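Local atomic coordinates of choline dehydrogenase and related flavoproteins (Aspergillus oryzae, PDB entry 3Q9T), a protein that oxidises formate as an oxidase of the glucose-methanol-choline oxidoreductase family, using an 8-formyl-FAD cofactor. Residues Y98-W112 with I546-Y559. Residues are numbered along the deposited sequence; the frame is centred on the assembly and turned at random.
Sequences YFTWVPGHKATFDQW and IPIIPDCRIQNSVY. With FAY ([(2R,3S,4R,5R)-5-(6-amino-9H-purin-9-yl)-3,4-dihydroxytetrahydrofuran-2-yl]methyl (2R,3S,4S)-5-(8-formyl-7-methyl-2,4-dioxo-3,4-dihydrobenzo[g]pteridin-10(2H)-yl)-2,3,4-trihydroxypentyl dihydrogen diphosphate), chain D.
The pyrimidine end of the 8-formyl-FAD isoalloxazine in this GMC oxidoreductase is gripped jointly by Thr100, Arg553 and Gln555, the last being the first residue of helix 555-572. Thr100 O accepts from flavin N3 (3.0 Å) and also from Gln555 NE2 (2.8 Å), which reaches it from above its carbonyl plane. Gln555 N donates to flavin O2 at 2.6 Å, and Arg553 NH1 to flavin O4 at 3.1 Å, while Asp395 forms a salt bridge with Arg553 NH2. Tyr98 lays one ring face over flavin C6.

At the next residue of the helix, the Asn556 amide stacks over a face of the Trp101 indole, planes 25° apart; with Asn556 CG anti to the backbone N (chi1 -171°), the amide is carried across to the indole, and Asn556 ND2 donates to Leu129 O. A water accepts from Val102 N and Asn556 N, tying the two backbones together beside the flavin.

Farther from the cofactor, Asp551 OD2 accepts from the backbone N of His105, the N-cap of helix 106-110, at 2.8 Å, while Asp551 OD1 meets Arg425 in a salt bridge. The Trp112 indole lies between Phe109 and Pro547, whose CD sits 3.6 Å from the centroid of the six-membered ring, almost on its normal.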
ATOM      1  N   TYR A  98       2.589 -18.291 -16.073  1.00 19.87           N
ATOM      2  CA  TYR A  98       3.423 -17.903 -17.222  1.00 19.44           C
ATOM      3  C   TYR A  98       4.375 -19.019 -17.711  1.00 21.88           C
ATOM      4  O   TYR A  98       5.477 -18.769 -18.225  1.00 16.73           O
ATOM      5  CB  TYR A  98       4.124 -16.549 -16.971  1.00 19.01           C
ATOM      6  CG  TYR A  98       3.132 -15.513 -16.482  1.00 22.93           C
ATOM      7  CD1 TYR A  98       3.451 -14.644 -15.443  1.00 23.42           C
ATOM      8  CD2 TYR A  98       1.849 -15.436 -17.036  1.00 22.35           C
ATOM      9  CE1 TYR A  98       2.526 -13.721 -14.971  1.00 21.85           C
ATOM     10  CE2 TYR A  98       0.914 -14.520 -16.571  1.00 19.72           C
ATOM     11  CZ  TYR A  98       1.261 -13.665 -15.533  1.00 21.16           C
ATOM     12  OH  TYR A  98       0.346 -12.758 -15.045  1.00 15.14           O
ATOM     13  N   PHE A  99       3.920 -20.253 -17.513  1.00 16.08           N
ATOM     14  CA  PHE A  99       4.329 -21.404 -18.321  1.00 19.73           C
ATOM     15  C   PHE A  99       5.674 -22.042 -18.016  1.00 19.57           C
ATOM     16  O   PHE A  99       5.841 -23.239 -18.254  1.00 23.14           O
ATOM     17  CB  PHE A  99       4.264 -21.055 -19.811  1.00 14.78           C
ATOM     18  CG  PHE A  99       3.010 -20.381 -20.205  1.00 16.60           C
ATOM     19  CD1 PHE A  99       1.812 -21.099 -20.279  1.00 18.01           C
ATOM     20  CD2 PHE A  99       3.000 -19.031 -20.504  1.00 18.66           C
ATOM     21  CE1 PHE A  99       0.625 -20.474 -20.660  1.00 13.69           C
ATOM     22  CE2 PHE A  99       1.811 -18.398 -20.874  1.00 19.31           C
ATOM     23  CZ  PHE A  99       0.621 -19.130 -20.940  1.00 16.89           C
ATOM     24  N   THR A 100       6.629 -21.258 -17.524  1.00 18.38           N
ATOM     25  CA  THR A 100       7.981 -21.765 -17.315  1.00 20.10           C
ATOM     26  C   THR A 100       7.996 -23.052 -16.496  1.00 21.81           C
ATOM     27  O   THR A 100       7.267 -23.200 -15.512  1.00 19.66           O
ATOM     28  CB  THR A 100       8.920 -20.745 -16.673  1.00 23.13           C
ATOM     29  OG1 THR A 100       8.666 -19.439 -17.210  1.00 22.98           O
ATOM     30  CG2 THR A 100      10.366 -21.127 -16.974  1.00 17.01           C
ATOM     31  N   TRP A 101       8.822 -23.991 -16.940  1.00 20.61           N
ATOM     32  CA  TRP A 101       8.885 -25.318 -16.350  1.00 17.49           C
ATOM     33  C   TRP A 101      10.324 -25.597 -16.007  1.00 18.33           C
ATOM     34  O   TRP A 101      11.138 -25.866 -16.897  1.00 18.09           O
ATOM     35  CB  TRP A 101       8.377 -26.347 -17.342  1.00 18.61           C
ATOM     36  CG  TRP A 101       8.379 -27.768 -16.849  1.00 17.81           C
ATOM     37  CD1 TRP A 101       9.382 -28.676 -16.989  1.00 12.52           C
ATOM     38  CD2 TRP A 101       7.305 -28.454 -16.181  1.00 18.42           C
ATOM     39  NE1 TRP A 101       9.008 -29.883 -16.445  1.00 16.21           N
ATOM     40  CE2 TRP A 101       7.738 -29.775 -15.943  1.00 15.77           C
ATOM     41  CE3 TRP A 101       6.025 -28.075 -15.756  1.00 15.73           C
ATOM     42  CZ2 TRP A 101       6.943 -30.717 -15.298  1.00 15.97           C
ATOM     43  CZ3 TRP A 101       5.236 -29.010 -15.116  1.00 21.09           C
ATOM     44  CH2 TRP A 101       5.696 -30.319 -14.891  1.00 17.57           C
ATOM     45  N   VAL A 102      10.623 -25.544 -14.711  1.00 13.54           N
ATOM     46  CA  VAL A 102      11.985 -25.593 -14.224  1.00 15.07           C
ATOM     47  C   VAL A 102      11.948 -26.114 -12.784  1.00 19.91           C
ATOM     48  O   VAL A 102      11.179 -25.627 -11.973  1.00 19.80           O
ATOM     49  CB  VAL A 102      12.644 -24.187 -14.339  1.00 20.65           C
ATOM     50  CG1 VAL A 102      11.765 -23.126 -13.663  1.00 20.81           C
ATOM     51  CG2 VAL A 102      14.056 -24.180 -13.772  1.00 13.43           C
ATOM     52  N   PRO A 103      12.738 -27.157 -12.480  1.00 21.92           N
ATOM     53  CA  PRO A 103      12.619 -27.813 -11.174  1.00 21.12           C
ATOM     54  C   PRO A 103      13.307 -27.089 -10.024  1.00 25.11           C
ATOM     55  O   PRO A 103      12.695 -26.956  -8.960  1.00 19.41           O
ATOM     56  CB  PRO A 103      13.311 -29.163 -11.403  1.00 20.77           C
ATOM     57  CG  PRO A 103      14.347 -28.861 -12.444  1.00 20.70           C
ATOM     58  CD  PRO A 103      13.666 -27.871 -13.375  1.00 18.39           C
ATOM     59  N   GLY A 104      14.556 -26.663 -10.218  1.00 20.45           N
ATOM     60  CA  GLY A 104      15.338 -26.115  -9.131  1.00 20.80           C
ATOM     61  C   GLY A 104      16.630 -26.870  -8.848  1.00 27.09           C
ATOM     62  O   GLY A 104      16.968 -27.837  -9.523  1.00 25.80           O
ATOM     63  N   HIS A 105      17.344 -26.437  -7.817  1.00 17.12           N
ATOM     64  CA  HIS A 105      18.705 -26.880  -7.593  1.00 26.56           C
ATOM     65  C   HIS A 105      18.721 -28.075  -6.648  1.00 24.12           C
ATOM     66  O   HIS A 105      18.010 -28.096  -5.659  1.00 20.01           O
ATOM     67  CB  HIS A 105      19.535 -25.723  -7.039  1.00 22.65           C
ATOM     68  CG  HIS A 105      21.012 -25.956  -7.076  1.00 23.86           C
ATOM     69  ND1 HIS A 105      21.675 -26.680  -6.109  1.00 19.20           N
ATOM     70  CD2 HIS A 105      21.960 -25.538  -7.952  1.00 23.03           C
ATOM     71  CE1 HIS A 105      22.968 -26.702  -6.389  1.00 21.27           C
ATOM     72  NE2 HIS A 105      23.167 -26.017  -7.502  1.00 20.53           N
ATOM     73  N   LYS A 106      19.517 -29.079  -6.992  1.00 21.10           N
ATOM     74  CA  LYS A 106      19.635 -30.299  -6.200  1.00 19.74           C
ATOM     75  C   LYS A 106      19.956 -30.046  -4.720  1.00 19.63           C
ATOM     76  O   LYS A 106      19.387 -30.673  -3.838  1.00 21.24           O
ATOM     77  CB  LYS A 106      20.701 -31.216  -6.828  1.00 18.98           C
ATOM     78  CG  LYS A 106      21.188 -32.371  -5.932  1.00 24.47           C
ATOM     79  CD  LYS A 106      22.124 -33.304  -6.728  1.00 25.31           C
ATOM     80  CE  LYS A 106      23.095 -34.053  -5.825  1.00 37.65           C
ATOM     81  NZ  LYS A 106      22.433 -34.805  -4.725  1.00 29.64           N
ATOM     82  N   ALA A 107      20.865 -29.125  -4.445  1.00 18.83           N
ATOM     83  CA  ALA A 107      21.262 -28.874  -3.070  1.00 24.52           C
ATOM     84  C   ALA A 107      20.072 -28.408  -2.239  1.00 25.19           C
ATOM     85  O   ALA A 107      19.995 -28.667  -1.037  1.00 23.30           O
ATOM     86  CB  ALA A 107      22.366 -27.845  -3.028  1.00 24.44           C
ATOM     87  N   THR A 108      19.145 -27.718  -2.886  1.00 22.10           N
ATOM     88  CA  THR A 108      18.010 -27.157  -2.174  1.00 21.57           C
ATOM     89  C   THR A 108      17.012 -28.247  -1.813  1.00 22.55           C
ATOM     90  O   THR A 108      16.521 -28.318  -0.680  1.00 26.17           O
ATOM     91  CB  THR A 108      17.346 -26.041  -2.985  1.00 22.72           C
ATOM     92  OG1 THR A 108      18.245 -24.924  -3.058  1.00 21.32           O
ATOM     93  CG2 THR A 108      16.047 -25.601  -2.325  1.00 18.42           C
ATOM     94  N   PHE A 109      16.730 -29.120  -2.769  1.00 24.77           N
ATOM     95  CA  PHE A 109      15.795 -30.202  -2.523  1.00 23.10           C
ATOM     96  C   PHE A 109      16.388 -31.196  -1.525  1.00 24.09           C
ATOM     97  O   PHE A 109      15.674 -31.769  -0.712  1.00 24.13           O
ATOM     98  CB  PHE A 109      15.447 -30.903  -3.826  1.00 24.98           C
ATOM     99  CG  PHE A 109      14.415 -30.182  -4.655  1.00 20.61           C
ATOM    100  CD1 PHE A 109      13.058 -30.378  -4.425  1.00 22.94           C
ATOM    101  CD2 PHE A 109      14.803 -29.345  -5.688  1.00 20.83           C
ATOM    102  CE1 PHE A 109      12.095 -29.736  -5.211  1.00 16.97           C
ATOM    103  CE2 PHE A 109      13.865 -28.710  -6.478  1.00 16.44           C
ATOM    104  CZ  PHE A 109      12.503 -28.897  -6.234  1.00 23.41           C
ATOM    105  N   ASP A 110      17.700 -31.381  -1.576  1.00 19.54           N
ATOM    106  CA  ASP A 110      18.356 -32.234  -0.610  1.00 22.47           C
ATOM    107  C   ASP A 110      18.094 -31.758   0.808  1.00 21.49           C
ATOM    108  O   ASP A 110      18.038 -32.567   1.724  1.00 22.87           O
ATOM    109  CB  ASP A 110      19.865 -32.320  -0.872  1.00 24.79           C
ATOM    110  CG  ASP A 110      20.217 -33.356  -1.924  1.00 26.78           C
ATOM    111  OD1 ASP A 110      19.343 -34.190  -2.270  1.00 27.31           O
ATOM    112  OD2 ASP A 110      21.375 -33.346  -2.392  1.00 29.53           O
ATOM    113  N   GLN A 111      17.934 -30.449   1.001  1.00 24.45           N
ATOM    114  CA  GLN A 111      17.699 -29.914   2.340  0.52 21.76           C
ATOM    115  C   GLN A 111      16.263 -30.153   2.804  1.00 21.71           C
ATOM    116  O   GLN A 111      15.947 -29.955   3.964  1.00 28.71           O
ATOM    117  CB  GLN A 111      18.058 -28.430   2.422  0.52 23.08           C
ATOM    118  CG  GLN A 111      19.469 -28.112   1.971  0.52 21.88           C
ATOM    119  CD  GLN A 111      20.510 -28.956   2.671  0.52 26.19           C
ATOM    120  OE1 GLN A 111      20.767 -28.776   3.861  0.52 31.63           O
ATOM    121  NE2 GLN A 111      21.121 -29.883   1.935  0.52 28.06           N
ATOM    122  N   TRP A 112      15.394 -30.584   1.897  1.00 17.73           N
ATOM    123  CA  TRP A 112      14.056 -30.982   2.326  1.00 24.09           C
ATOM    124  C   TRP A 112      14.153 -32.161   3.304  1.00 23.92           C
ATOM    125  O   TRP A 112      13.228 -32.422   4.074  1.00 20.75           O
ATOM    126  CB  TRP A 112      13.171 -31.361   1.147  1.00 16.78           C
ATOM    127  CG  TRP A 112      12.751 -30.213   0.254  1.00 19.16           C
ATOM    128  CD1 TRP A 112      13.395 -29.027   0.075  1.00 22.63           C
ATOM    129  CD2 TRP A 112      11.584 -30.163  -0.580  1.00 18.29           C
ATOM    130  NE1 TRP A 112      12.704 -28.240  -0.816  1.00 16.38           N
ATOM    131  CE2 TRP A 112      11.592 -28.918  -1.236  1.00 16.94           C
ATOM    132  CE3 TRP A 112      10.529 -31.050  -0.825  1.00 19.95           C
ATOM    133  CZ2 TRP A 112      10.591 -28.536  -2.129  1.00 18.99           C
ATOM    134  CZ3 TRP A 112       9.536 -30.675  -1.718  1.00 24.40           C
ATOM    135  CH2 TRP A 112       9.573 -29.425  -2.358  1.00 23.58           C
ATOM    136  N   ILE A 546       5.334 -27.364   0.526  1.00 14.23           N
ATOM    137  CA  ILE A 546       6.748 -27.090   0.226  1.00 17.34           C
ATOM    138  C   ILE A 546       7.517 -26.438   1.375  1.00 15.81           C
ATOM    139  O   ILE A 546       7.198 -25.329   1.795  1.00 17.30           O
ATOM    140  CB  ILE A 546       6.862 -26.239  -1.052  1.00 13.09           C
ATOM    141  CG1 ILE A 546       6.289 -27.028  -2.235  1.00 17.09           C
ATOM    142  CG2 ILE A 546       8.300 -25.840  -1.321  1.00 14.35           C
ATOM    143  CD1 ILE A 546       6.103 -26.193  -3.527  1.00 14.69           C
ATOM    144  N   PRO A 547       8.530 -27.144   1.900  1.00 20.16           N
ATOM    145  CA  PRO A 547       9.243 -26.721   3.115  1.00 18.27           C
ATOM    146  C   PRO A 547      10.430 -25.755   2.886  1.00 20.64           C
ATOM    147  O   PRO A 547      10.835 -25.068   3.815  1.00 19.96           O
ATOM    148  CB  PRO A 547       9.743 -28.045   3.694  1.00 13.60           C
ATOM    149  CG  PRO A 547       9.979 -28.890   2.476  1.00 13.49           C
ATOM    150  CD  PRO A 547       8.953 -28.483   1.442  1.00 15.73           C
ATOM    151  N   ILE A 548      10.986 -25.735   1.683  1.00 20.49           N
ATOM    152  CA  ILE A 548      12.051 -24.800   1.310  1.00 19.91           C
ATOM    153  C   ILE A 548      11.818 -24.421  -0.150  1.00 18.61           C
ATOM    154  O   ILE A 548      11.827 -25.287  -1.025  1.00 18.10           O
ATOM    155  CB  ILE A 548      13.437 -25.441   1.403  1.00 19.58           C
ATOM    156  CG1 ILE A 548      13.700 -25.977   2.804  1.00 18.83           C
ATOM    157  CG2 ILE A 548      14.521 -24.423   1.032  1.00 20.29           C
ATOM    158  CD1 ILE A 548      15.065 -26.612   2.947  1.00 16.14           C
ATOM    159  N   ILE A 549      11.584 -23.144  -0.420  1.00 14.02           N
ATOM    160  CA  ILE A 549      11.143 -22.741  -1.767  1.00 18.53           C
ATOM    161  C   ILE A 549      12.226 -23.013  -2.824  1.00 19.25           C
ATOM    162  O   ILE A 549      13.388 -22.694  -2.623  1.00 19.69           O
ATOM    163  CB  ILE A 549      10.721 -21.248  -1.797  1.00 16.58           C
ATOM    164  CG1 ILE A 549       9.983 -20.919  -3.102  1.00 15.59           C
ATOM    165  CG2 ILE A 549      11.946 -20.347  -1.578  1.00 15.73           C
ATOM    166  CD1 ILE A 549       9.536 -19.424  -3.214  1.00 14.82           C
ATOM    167  N   PRO A 550      11.847 -23.650  -3.940  1.00 28.08           N
ATOM    168  CA  PRO A 550      12.820 -23.952  -5.003  1.00 18.56           C
ATOM    169  C   PRO A 550      13.485 -22.691  -5.573  1.00 23.43           C
ATOM    170  O   PRO A 550      12.991 -21.581  -5.346  1.00 20.58           O
ATOM    171  CB  PRO A 550      11.966 -24.651  -6.075  1.00 15.29           C
ATOM    172  CG  PRO A 550      10.819 -25.262  -5.300  1.00 16.18           C
ATOM    173  CD  PRO A 550      10.549 -24.326  -4.147  1.00 16.27           C
ATOM    174  N   ASP A 551      14.571 -22.866  -6.327  1.00 14.43           N
ATOM    175  CA  ASP A 551      15.416 -21.737  -6.747  1.00 17.99           C
ATOM    176  C   ASP A 551      14.954 -21.117  -8.079  1.00 20.42           C
ATOM    177  O   ASP A 551      15.765 -20.698  -8.903  1.00 18.00           O
ATOM    178  CB  ASP A 551      16.874 -22.201  -6.856  1.00 19.36           C
ATOM    179  CG  ASP A 551      17.245 -23.208  -5.769  1.00 23.08           C
ATOM    180  OD1 ASP A 551      17.887 -22.823  -4.766  1.00 21.51           O
ATOM    181  OD2 ASP A 551      16.865 -24.388  -5.898  1.00 22.33           O
ATOM    182  N   CYS A 552      13.644 -21.050  -8.285  1.00 16.97           N
ATOM    183  CA  CYS A 552      13.131 -20.751  -9.603  1.00 15.29           C
ATOM    184  C   CYS A 552      11.627 -20.814  -9.544  1.00 19.90           C
ATOM    185  O   CYS A 552      11.071 -21.165  -8.502  1.00 19.42           O
ATOM    186  CB  CYS A 552      13.620 -21.818 -10.566  1.00 26.44           C
ATOM    187  SG  CYS A 552      13.215 -23.477  -9.981  1.00 19.70           S
ATOM    188  N   ARG A 553      10.987 -20.470 -10.661  1.00 15.47           N
ATOM    189  CA  ARG A 553       9.544 -20.621 -10.839  1.00 21.28           C
ATOM    190  C   ARG A 553       9.092 -22.046 -10.471  1.00 23.77           C
ATOM    191  O   ARG A 553       9.681 -23.030 -10.905  1.00 19.17           O
ATOM    192  CB  ARG A 553       9.173 -20.277 -12.285  1.00 17.77           C
ATOM    193  CG  ARG A 553       9.504 -18.829 -12.628  1.00 19.09           C
ATOM    194  CD  ARG A 553       8.997 -18.420 -14.002  1.00 19.27           C
ATOM    195  NE  ARG A 553       9.199 -16.988 -14.261  1.00 22.51           N
ATOM    196  CZ  ARG A 553       8.527 -16.300 -15.176  1.00 24.36           C
ATOM    197  NH1 ARG A 553       7.613 -16.918 -15.914  1.00 17.98           N
ATOM    198  NH2 ARG A 553       8.761 -15.000 -15.359  1.00 22.49           N
ATOM    199  N   ILE A 554       8.026 -22.154  -9.694  1.00 20.80           N
ATOM    200  CA  ILE A 554       7.831 -23.365  -8.893  1.00 23.33           C
ATOM    201  C   ILE A 554       6.821 -24.404  -9.373  1.00 17.44           C
ATOM    202  O   ILE A 554       6.650 -25.410  -8.702  1.00 17.14           O
ATOM    203  CB  ILE A 554       7.428 -22.979  -7.448  1.00 23.91           C
ATOM    204  CG1 ILE A 554       6.039 -22.316  -7.466  1.00 15.11           C
ATOM    205  CG2 ILE A 554       8.487 -22.051  -6.847  1.00 15.81           C
ATOM    206  CD1 ILE A 554       5.419 -22.072  -6.095  1.00 19.20           C
ATOM    207  N   GLN A 555       6.162 -24.187 -10.510  1.00 12.90           N
ATOM    208  CA  GLN A 555       5.083 -25.094 -10.903  1.00 20.03           C
ATOM    209  C   GLN A 555       5.554 -26.547 -11.050  1.00 19.34           C
ATOM    210  O   GLN A 555       4.805 -27.465 -10.747  1.00 21.14           O
ATOM    211  CB  GLN A 555       4.324 -24.615 -12.163  1.00 18.02           C
ATOM    212  CG  GLN A 555       4.953 -24.998 -13.501  1.00 18.17           C
ATOM    213  CD  GLN A 555       4.035 -24.679 -14.709  1.00 19.75           C
ATOM    214  OE1 GLN A 555       2.824 -24.927 -14.683  1.00 18.12           O
ATOM    215  NE2 GLN A 555       4.615 -24.128 -15.753  1.00 14.99           N
ATOM    216  N   ASN A 556       6.788 -26.750 -11.500  1.00 18.25           N
ATOM    217  CA  ASN A 556       7.342 -28.098 -11.659  1.00 15.78           C
ATOM    218  C   ASN A 556       7.350 -28.831 -10.309  1.00 19.57           C
ATOM    219  O   ASN A 556       6.879 -29.969 -10.212  1.00 26.75           O
ATOM    220  CB  ASN A 556       8.745 -28.014 -12.290  1.00 19.52           C
ATOM    221  CG  ASN A 556       9.319 -29.384 -12.703  1.00 23.24           C
ATOM    222  OD1 ASN A 556      10.467 -29.455 -13.125  1.00 17.86           O
ATOM    223  ND2 ASN A 556       8.531 -30.459 -12.578  1.00 14.56           N
ATOM    224  N   SER A 557       7.833 -28.174  -9.254  1.00 13.41           N
ATOM    225  CA  SER A 557       7.833 -28.791  -7.919  1.00 15.52           C
ATOM    226  C   SER A 557       6.408 -29.071  -7.388  1.00 21.26           C
ATOM    227  O   SER A 557       6.182 -30.032  -6.638  1.00 14.92           O
ATOM    228  CB  SER A 557       8.607 -27.935  -6.917  1.00 14.92           C
ATOM    229  OG  SER A 557       7.990 -26.654  -6.751  1.00 15.36           O
ATOM    230  N   VAL A 558       5.447 -28.242  -7.783  1.00 17.39           N
ATOM    231  CA  VAL A 558       4.076 -28.430  -7.319  1.00 18.41           C
ATOM    232  C   VAL A 558       3.429 -29.670  -7.946  1.00 15.65           C
ATOM    233  O   VAL A 558       2.784 -30.462  -7.261  1.00 16.70           O
ATOM    234  CB  VAL A 558       3.214 -27.171  -7.557  1.00 21.53           C
ATOM    235  CG1 VAL A 558       1.787 -27.395  -7.061  1.00 18.70           C
ATOM    236  CG2 VAL A 558       3.852 -25.970  -6.866  1.00 13.57           C
ATOM    237  N   TYR A 559       3.589 -29.833  -9.252  1.00 20.41           N
ATOM    238  CA  TYR A 559       3.179 -31.073  -9.894  1.00 19.77           C
ATOM    239  C   TYR A 559       3.922 -32.239  -9.254  1.00 16.43           C
ATOM    240  O   TYR A 559       3.328 -33.259  -8.954  1.00 19.89           O
ATOM    241  CB  TYR A 559       3.467 -31.046 -11.389  1.00 16.69           C
ATOM    242  CG  TYR A 559       2.448 -30.304 -12.230  1.00 20.41           C
ATOM    243  CD1 TYR A 559       1.240 -30.898 -12.573  1.00 16.23           C
ATOM    244  CD2 TYR A 559       2.711 -29.018 -12.709  1.00 18.83           C
ATOM    245  CE1 TYR A 559       0.306 -30.226 -13.355  1.00 18.87           C
ATOM    246  CE2 TYR A 559       1.785 -28.343 -13.510  1.00 14.06           C
ATOM    247  CZ  TYR A 559       0.585 -28.953 -13.823  1.00 18.05           C
ATOM    248  OH  TYR A 559      -0.332 -28.301 -14.615  1.00 20.19           O
TER
HETATM  249  P   FAY D 600      -1.389 -25.183  -6.329  1.00 20.09           P
HETATM  250  N1  FAY D 600       5.159 -21.158 -11.633  1.00 18.46           N
HETATM  251  C2  FAY D 600       5.978 -21.610 -12.665  1.00 22.42           C
HETATM  252  O2  FAY D 600       6.565 -22.680 -12.560  1.00 21.13           O
HETATM  253  N3  FAY D 600       5.776 -21.142 -13.946  1.00 25.79           N
HETATM  254  C4  FAY D 600       5.230 -19.893 -14.112  1.00 28.72           C
HETATM  255  O4  FAY D 600       5.691 -19.183 -15.025  1.00 23.69           O
HETATM  256  N5  FAY D 600       3.833 -18.176 -13.220  1.00 21.58           N
HETATM  257  C6  FAY D 600       2.070 -16.731 -12.653  1.00 24.40           C
HETATM  258  C7  FAY D 600       0.972 -16.399 -11.879  1.00 21.72           C
HETATM  259  C8  FAY D 600       0.622 -17.213 -10.796  1.00 20.79           C
HETATM  260  O8  FAY D 600      -1.101 -17.734  -9.296  1.00 19.63           O
HETATM  261  C9  FAY D 600       1.310 -18.415 -10.585  1.00 16.48           C
HETATM  262  PA  FAY D 600      -3.652 -23.727  -7.205  1.00 14.25           P
HETATM  263  C1' FAY D 600       2.887 -20.793  -9.882  1.00 24.93           C
HETATM  264  C10 FAY D 600       4.381 -20.038 -11.810  1.00 18.45           C
HETATM  265  N10 FAY D 600       3.285 -19.799 -10.976  1.00 19.96           N
HETATM  266  N1A FAY D 600     -13.458 -23.391  -2.376  1.00 15.27           N
HETATM  267  O1A FAY D 600      -4.001 -22.284  -7.060  1.00 23.36           O
HETATM  268  C1B FAY D 600      -9.338 -23.766  -5.610  1.00 19.89           C
HETATM  269  O1P FAY D 600      -1.957 -26.530  -6.703  1.00 19.08           O
HETATM  270  C2' FAY D 600       2.027 -21.951 -10.439  1.00 17.40           C
HETATM  271  O2' FAY D 600       1.078 -21.397 -11.278  1.00 19.25           O
HETATM  272  C2A FAY D 600     -13.363 -24.132  -3.539  1.00 16.55           C
HETATM  273  O2A FAY D 600      -3.143 -24.098  -8.565  1.00 19.13           O
HETATM  274  C2B FAY D 600      -8.786 -22.686  -6.524  1.00 19.89           C
HETATM  275  O2B FAY D 600      -9.768 -22.110  -7.365  1.00 15.16           O
HETATM  276  O2P FAY D 600      -0.617 -25.258  -5.024  1.00 19.13           O
HETATM  277  C3' FAY D 600       1.334 -23.003  -9.511  1.00 28.07           C
HETATM  278  O3' FAY D 600       0.020 -23.396  -9.902  1.00 19.81           O
HETATM  279  N3A FAY D 600     -12.196 -24.121  -4.286  1.00 19.60           N
HETATM  280  C3B FAY D 600      -7.769 -23.467  -7.326  1.00 19.81           C
HETATM  281  O3B FAY D 600      -8.434 -24.127  -8.375  1.00 17.67           O
HETATM  282  O3P FAY D 600      -2.588 -24.133  -6.090  1.00 18.13           O
HETATM  283  C4' FAY D 600       1.273 -22.642  -8.048  1.00 24.13           C
HETATM  284  O4' FAY D 600       2.597 -22.256  -7.691  1.00 20.95           O
HETATM  285  C4A FAY D 600     -11.138 -23.381  -3.868  1.00 19.34           C
HETATM  286  C4B FAY D 600      -7.297 -24.533  -6.367  1.00 18.64           C
HETATM  287  O4B FAY D 600      -8.224 -24.562  -5.295  1.00 18.15           O
HETATM  288  C4X FAY D 600       4.531 -19.340 -13.023  1.00 26.10           C
HETATM  289  C5' FAY D 600       0.765 -23.837  -7.206  1.00 26.42           C
HETATM  290  O5' FAY D 600      -0.473 -24.500  -7.505  1.00 23.62           O
HETATM  291  C5A FAY D 600     -11.212 -22.636  -2.694  1.00 21.79           C
HETATM  292  C5B FAY D 600      -5.892 -24.248  -5.871  1.00 17.68           C
HETATM  293  O5B FAY D 600      -4.995 -24.592  -6.897  1.00 19.03           O
HETATM  294  C5X FAY D 600       2.877 -17.809 -12.299  1.00 28.26           C
HETATM  295  C6A FAY D 600     -12.384 -22.634  -1.941  1.00 25.55           C
HETATM  296  N6A FAY D 600     -12.491 -21.840  -0.866  1.00 22.15           N
HETATM  297  N7A FAY D 600     -10.028 -22.012  -2.522  1.00 20.75           N
HETATM  298  C7M FAY D 600       0.308 -15.065 -12.122  1.00 18.34           C
HETATM  299  C8A FAY D 600      -9.203 -22.344  -3.537  1.00 14.35           C
HETATM  300  C8M FAY D 600      -0.743 -17.068 -10.242  1.00 20.01           C
HETATM  301  C9A FAY D 600       2.472 -18.706 -11.297  1.00 19.63           C
HETATM  302  N9A FAY D 600      -9.878 -23.182  -4.376  1.00 22.10           N
HETATM  303  O   HOH W   1       8.266 -24.604 -13.012  1.00 17.98           O
HETATM  304  O   HOH W   2       9.747 -26.137  -9.514  1.00 21.01           O